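Local coordinates for ferredoxin-thioredoxin reductase subunit A2, chloroplastic (Arabidopsis thaliana, PDB 7C2B), which serves as the variable subunit of ferredoxin-thioredoxin reductase, which probably reduces thioredoxins with electrons from reduced ferredoxin, at residues V42-Y47 with V55-M60; G62-Y67 with F82-V87. All blocks are in the same frame, centred on the assembly; numbering follows the deposited sequence.

How the interactions relate
Interaction 1 joins the short strands 45-46 and 55-56 of a small two-stranded hairpin, its centre about 11 Å from that of the chain. Interaction 2 pairs strands 61-67 and 82-90 of the five-stranded sheet, its centre about 4 Å from that of the chain. The two share no segment but follow each other in sequence, and they meet where M60 O packs on F86 CE1. Interaction 2 lies deeper, while interaction 1 is about half surface. In interaction 1 a glutamate carboxylate takes over where strand pairing ends, and the apolar contacts are aliphatic. Interaction 2 has a longer run of backbone bonds, a bulge and an edge-to-face aromatic pair.

Interaction 1: V42-Y47 with V55-M60; sequences VPLKVY and VELMGM
This contact is a short antiparallel beta pairing between V42-Y47 and V55-M60, part of a hairpin beside the main sheet of the chain. V46 and V55 form a hydrogen-bonded pair. V46 N donates to V55 O at 2.9 Å, and V55 N donates to V46 O. K45 and E56 are the next pair, non-hydrogen-bonded, and K45 CA sends a C-H toward V55 O. Beyond them L57 N meets L44 O at 2.8 Å.

The carboxylate of E56 then continues the pairing. CG is anti to the backbone N (chi1 169°), and a bend at chi2 (62°) folds the chain back along the backbone. E56 OE2 is met on its syn side by L44 N at 2.8 Å, in an almost straight bond (173°). The anti lone pair of E56 OE2 receives M58 N at 3.0 Å. Two backbone N-H groups thus grip one oxygen and probably stabilise its negative charge. OE1 accepts from a water that in turn accepts from K45 NZ. This water links the lysine to the glutamate, whose charged atoms are too far apart for a salt bridge.

The other face, with V46 and V55, is apolar. L57 CD1 sits 3.7 Å from both L44 CD2 and V46 CG1. L44 and L57 run side by side, while V46 crosses L57 at about a right angle. Strand 94-102 packs against this group through F98, T100 and L102. M58 and P43, both exposed, lie side by side, with M58 SD 3.7 Å from P43 CD.

L57 to M60 forms a type II turn, closed by M60 N to L57 O, with G59 at its positive-phi position. The arrangement is that of a beta hairpin with a long connecting loop, within the SH3-like variable chain.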
loop_
_atom_site.group_PDB
_atom_site.type_symbol
_atom_site.label_atom_id
_atom_site.label_comp_id
_atom_site.label_asym_id
_atom_site.label_seq_id
_atom_site.Cartn_x
_atom_site.Cartn_y
_atom_site.Cartn_z
ATOM N N VAL B 42 1.739 -2.739 -21.761
ATOM C CA VAL B 42 1.547 -3.905 -20.899
ATOM C C VAL B 42 0.055 -4.142 -20.734
ATOM O O VAL B 42 -0.756 -3.226 -20.925
ATOM C CB VAL B 42 2.200 -3.717 -19.515
ATOM C CG1 VAL B 42 3.728 -3.550 -19.636
ATOM C CG2 VAL B 42 1.573 -2.530 -18.792
ATOM N N PRO B 43 -0.338 -5.369 -20.388
ATOM C CA PRO B 43 -1.752 -5.618 -20.068
ATOM C C PRO B 43 -2.171 -4.820 -18.846
ATOM O O PRO B 43 -1.465 -4.779 -17.836
ATOM C CB PRO B 43 -1.804 -7.127 -19.800
ATOM C CG PRO B 43 -0.583 -7.693 -20.500
ATOM C CD PRO B 43 0.462 -6.611 -20.395
ATOM N N LEU B 44 -3.332 -4.180 -18.946
ATOM C CA LEU B 44 -3.798 -3.307 -17.875
ATOM C C LEU B 44 -5.300 -3.117 -18.043
ATOM O O LEU B 44 -5.739 -2.501 -19.017
ATOM C CB LEU B 44 -3.063 -1.971 -17.914
ATOM C CG LEU B 44 -3.693 -0.863 -17.047
ATOM C CD1 LEU B 44 -3.780 -1.291 -15.586
ATOM C CD2 LEU B 44 -2.880 0.415 -17.197
ATOM N N LYS B 45 -6.080 -3.646 -17.104
ATOM C CA LYS B 45 -7.525 -3.468 -17.094
ATOM C C LYS B 45 -7.891 -2.337 -16.146
ATOM O O LYS B 45 -7.334 -2.237 -15.052
ATOM C CB LYS B 45 -8.240 -4.750 -16.652
ATOM C CG LYS B 45 -7.891 -6.003 -17.460
ATOM C CD LYS B 45 -8.465 -7.248 -16.786
ATOM C CE LYS B 45 -8.514 -8.444 -17.724
ATOM N NZ LYS B 45 -7.226 -9.208 -17.756
ATOM N N VAL B 46 -8.834 -1.491 -16.559
ATOM C CA VAL B 46 -9.317 -0.432 -15.681
ATOM C C VAL B 46 -10.839 -0.508 -15.597
ATOM O O VAL B 46 -11.519 -0.987 -16.512
ATOM C CB VAL B 46 -8.843 0.987 -16.109
ATOM C CG1 VAL B 46 -7.303 1.110 -15.978
ATOM C CG2 VAL B 46 -9.303 1.358 -17.515
ATOM N N TYR B 47 -11.365 -0.014 -14.482
ATOM C CA TYR B 47 -12.741 -0.268 -14.095
ATOM C C TYR B 47 -13.551 0.995 -13.853
ATOM O O TYR B 47 -14.738 0.892 -13.535
ATOM C CB TYR B 47 -12.764 -1.151 -12.836
ATOM C CG TYR B 47 -12.091 -2.482 -13.075
ATOM C CD1 TYR B 47 -12.786 -3.531 -13.669
ATOM C CD2 TYR B 47 -10.761 -2.684 -12.743
ATOM C CE1 TYR B 47 -12.180 -4.746 -13.912
ATOM C CE2 TYR B 47 -10.147 -3.899 -12.988
ATOM C CZ TYR B 47 -10.870 -4.925 -13.577
ATOM O OH TYR B 47 -10.270 -6.136 -13.829
ATOM N N VAL B 55 -12.099 -1.996 -19.239
ATOM C CA VAL B 55 -11.387 -1.574 -20.436
ATOM C C VAL B 55 -9.976 -2.136 -20.367
ATOM O O VAL B 55 -9.292 -1.977 -19.353
ATOM C CB VAL B 55 -11.350 -0.041 -20.578
ATOM C CG1 VAL B 55 -10.547 0.367 -21.799
ATOM C CG2 VAL B 55 -12.755 0.512 -20.662
ATOM N N GLU B 56 -9.548 -2.797 -21.440
ATOM C CA GLU B 56 -8.170 -3.251 -21.573
ATOM C C GLU B 56 -7.370 -2.149 -22.257
ATOM O O GLU B 56 -7.697 -1.743 -23.378
ATOM C CB GLU B 56 -8.086 -4.553 -22.371
ATOM C CG GLU B 56 -6.639 -4.942 -22.766
ATOM C CD GLU B 56 -5.732 -5.201 -21.569
ATOM O OE1 GLU B 56 -6.005 -6.143 -20.791
ATOM O OE2 GLU B 56 -4.735 -4.464 -21.402
ATOM N N LEU B 57 -6.328 -1.660 -21.586
ATOM C CA LEU B 57 -5.616 -0.496 -22.098
ATOM C C LEU B 57 -4.449 -0.847 -23.012
ATOM O O LEU B 57 -3.949 0.041 -23.710
ATOM C CB LEU B 57 -5.087 0.358 -20.947
ATOM C CG LEU B 57 -6.183 1.088 -20.165
ATOM C CD1 LEU B 57 -5.566 2.044 -19.165
ATOM C CD2 LEU B 57 -7.114 1.835 -21.122
ATOM N N MET B 58 -3.996 -2.096 -23.022
ATOM C CA MET B 58 -2.779 -2.405 -23.770
ATOM C C MET B 58 -2.954 -2.055 -25.239
ATOM O O MET B 58 -3.950 -2.429 -25.868
ATOM C CB MET B 58 -2.409 -3.877 -23.633
ATOM C CG MET B 58 -1.139 -4.200 -24.421
ATOM S SD MET B 58 -0.457 -5.749 -23.892
ATOM C CE MET B 58 1.088 -5.751 -24.824
ATOM N N GLY B 59 -2.000 -1.304 -25.778
ATOM C CA GLY B 59 -2.067 -0.879 -27.156
ATOM C C GLY B 59 -2.815 0.412 -27.396
ATOM O O GLY B 59 -2.722 0.963 -28.497
ATOM N N MET B 60 -3.555 0.916 -26.414
ATOM C CA MET B 60 -4.251 2.179 -26.590
ATOM C C MET B 60 -3.267 3.340 -26.532
ATOM O O MET B 60 -2.258 3.295 -25.825
ATOM C CB MET B 60 -5.338 2.348 -25.530
ATOM C CG MET B 60 -6.461 1.352 -25.724
ATOM S SD MET B 60 -7.878 1.630 -24.663
ATOM C CE MET B 60 -8.235 3.353 -25.026
HETATM O O HOH W 1 -5.193 -7.883 -18.732
#

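Interaction 2: G62-Y67 with F82-V87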
loop_
_atom_site.group_PDB
_atom_site.type_symbol
_atom_site.label_atom_id
_atom_site.label_comp_id
_atom_site.label_asym_id
_atom_site.label_seq_id
_atom_site.Cartn_x
_atom_site.Cartn_y
_atom_site.Cartn_z
ATOM N N GLY B 62 -2.692 7.562 -26.023
ATOM C CA GLY B 62 -3.231 8.770 -25.435
ATOM C C GLY B 62 -2.135 9.793 -25.250
ATOM O O GLY B 62 -1.096 9.704 -25.906
ATOM N N PHE B 63 -2.323 10.764 -24.365
ATOM C CA PHE B 63 -1.252 11.712 -24.119
ATOM C C PHE B 63 -1.167 12.013 -22.637
ATOM O O PHE B 63 -2.157 11.927 -21.907
ATOM C CB PHE B 63 -1.419 13.013 -24.941
ATOM C CG PHE B 63 -2.533 13.915 -24.483
ATOM C CD1 PHE B 63 -3.804 13.802 -25.037
ATOM C CD2 PHE B 63 -2.300 14.915 -23.549
ATOM C CE1 PHE B 63 -4.827 14.642 -24.648
ATOM C CE2 PHE B 63 -3.315 15.762 -23.147
ATOM C CZ PHE B 63 -4.592 15.624 -23.696
ATOM N N ILE B 64 0.039 12.359 -22.196
ATOM C CA ILE B 64 0.263 12.622 -20.781
ATOM C C ILE B 64 -0.392 13.953 -20.433
ATOM O O ILE B 64 0.011 15.010 -20.923
ATOM C CB ILE B 64 1.752 12.616 -20.436
ATOM C CG1 ILE B 64 2.304 11.198 -20.595
ATOM C CG2 ILE B 64 1.974 13.159 -19.027
ATOM C CD1 ILE B 64 3.820 11.137 -20.633
ATOM N N LYS B 65 -1.415 13.891 -19.587
ATOM C CA LYS B 65 -2.129 15.077 -19.138
ATOM C C LYS B 65 -1.381 15.780 -18.019
ATOM O O LYS B 65 -1.323 17.014 -17.980
ATOM C CB LYS B 65 -3.529 14.678 -18.667
ATOM C CG LYS B 65 -4.462 15.845 -18.349
ATOM C CD LYS B 65 -5.045 16.427 -19.636
ATOM C CE LYS B 65 -6.034 17.552 -19.336
ATOM N NZ LYS B 65 -6.626 18.114 -20.579
ATOM N N ASP B 66 -0.816 15.012 -17.095
ATOM C CA ASP B 66 -0.123 15.596 -15.963
ATOM C C ASP B 66 0.880 14.590 -15.435
ATOM O O ASP B 66 0.768 13.382 -15.667
ATOM C CB ASP B 66 -1.089 16.011 -14.845
ATOM C CG ASP B 66 -0.607 17.242 -14.086
ATOM O OD1 ASP B 66 0.575 17.621 -14.247
ATOM O OD2 ASP B 66 -1.412 17.841 -13.337
ATOM N N TYR B 67 1.874 15.122 -14.739
ATOM C CA TYR B 67 2.780 14.342 -13.911
ATOM C C TYR B 67 2.781 15.004 -12.550
ATOM O O TYR B 67 3.202 16.157 -12.422
ATOM C CB TYR B 67 4.185 14.320 -14.501
ATOM C CG TYR B 67 5.191 13.571 -13.671
ATOM C CD1 TYR B 67 5.273 12.184 -13.740
ATOM C CD2 TYR B 67 6.082 14.245 -12.846
ATOM C CE1 TYR B 67 6.215 11.481 -12.996
ATOM C CE2 TYR B 67 7.027 13.560 -12.097
ATOM C CZ TYR B 67 7.093 12.178 -12.176
ATOM O OH TYR B 67 8.037 11.498 -11.436
ATOM N N PHE B 82 1.862 9.422 -13.723
ATOM C CA PHE B 82 1.480 9.966 -15.023
ATOM C C PHE B 82 -0.028 9.864 -15.213
ATOM O O PHE B 82 -0.572 8.762 -15.322
ATOM C CB PHE B 82 2.187 9.221 -16.154
ATOM C CG PHE B 82 3.679 9.443 -16.198
ATOM C CD1 PHE B 82 4.215 10.506 -16.915
ATOM C CD2 PHE B 82 4.547 8.570 -15.554
ATOM C CE1 PHE B 82 5.590 10.709 -16.970
ATOM C CE2 PHE B 82 5.935 8.763 -15.612
ATOM C CZ PHE B 82 6.454 9.837 -16.319
ATOM N N LYS B 83 -0.700 11.006 -15.286
ATOM C CA LYS B 83 -2.122 11.019 -15.601
ATOM C C LYS B 83 -2.247 11.119 -17.115
ATOM O O LYS B 83 -1.789 12.097 -17.710
ATOM C CB LYS B 83 -2.829 12.174 -14.897
ATOM C CG LYS B 83 -4.361 12.124 -14.973
ATOM C CD LYS B 83 -4.961 13.367 -14.325
ATOM C CE LYS B 83 -6.365 13.654 -14.819
ATOM N NZ LYS B 83 -6.969 14.770 -14.021
ATOM N N VAL B 84 -2.829 10.097 -17.742
ATOM C CA VAL B 84 -2.857 9.982 -19.196
ATOM C C VAL B 84 -4.298 10.087 -19.674
ATOM O O VAL B 84 -5.189 9.416 -19.138
ATOM C CB VAL B 84 -2.218 8.665 -19.666
ATOM C CG1 VAL B 84 -2.210 8.590 -21.182
ATOM C CG2 VAL B 84 -0.811 8.548 -19.115
ATOM N N GLN B 85 -4.522 10.917 -20.696
ATOM C CA GLN B 85 -5.847 11.080 -21.281
ATOM C C GLN B 85 -6.009 10.136 -22.463
ATOM O O GLN B 85 -5.162 10.104 -23.361
ATOM C CB GLN B 85 -6.076 12.524 -21.730
ATOM C CG GLN B 85 -7.414 12.755 -22.439
ATOM C CD GLN B 85 -7.679 14.230 -22.678
ATOM O OE1 GLN B 85 -7.441 15.057 -21.802
ATOM N NE2 GLN B 85 -8.149 14.568 -23.873
ATOM N N PHE B 86 -7.095 9.363 -22.448
ATOM C CA PHE B 86 -7.450 8.451 -23.521
ATOM C C PHE B 86 -8.823 8.832 -24.052
ATOM O O PHE B 86 -9.642 9.403 -23.335
ATOM C CB PHE B 86 -7.501 6.988 -23.047
ATOM C CG PHE B 86 -6.178 6.444 -22.587
ATOM C CD1 PHE B 86 -5.288 5.891 -23.497
ATOM C CD2 PHE B 86 -5.836 6.455 -21.241
ATOM C CE1 PHE B 86 -4.071 5.382 -23.080
ATOM C CE2 PHE B 86 -4.628 5.949 -20.814
ATOM C CZ PHE B 86 -3.739 5.404 -21.737
ATOM N N VAL B 87 -9.063 8.516 -25.317
ATOM C CA VAL B 87 -10.403 8.524 -25.892
ATOM C C VAL B 87 -10.619 7.160 -26.525
ATOM O O VAL B 87 -9.775 6.698 -27.298
ATOM C CB VAL B 87 -10.595 9.639 -26.938
ATOM C CG1 VAL B 87 -12.072 9.741 -27.322
ATOM C CG2 VAL B 87 -10.102 10.978 -26.401
#
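Y67, F82, I64 and V84 make the apolar face of this antiparallel pairing; at its end Y67 and F82 stack edge-to-face with planes 52° apart. Y67 CD1 stands over the middle of the F82 ring, 3.6 Å from F82 CE1. I64 CD1 touches the same ring at F82 CD1, 3.8 Å away. Were F82 replaced by an alanine, the Y67 edge and I64 CD1 would probably lose the ring they rest on, and a gap would open between them. Y67 OH is hydrogen-bonded to D27 of helix 25-31.

Backbone bonds run outward from here. K83 O accepts from both K65 N and D66 N, and K83 N returns a bond to D66 O: a classic bulge that shifts the register by one residue. F63 and Q85 bond both ways.

On the face bearing these two, Q85 CB lies over the F63 ring in a CH-pi contact. F63 chi1 (72°) sets CG between the backbone N and carbonyl carbon, which brings the ring alongside the glutamine. At the edge K65 NZ makes a weak bond to Q85 OE1 at 3.4 Å. This is a bulged pair of neighbouring antiparallel strands in an SH3-like beta fold.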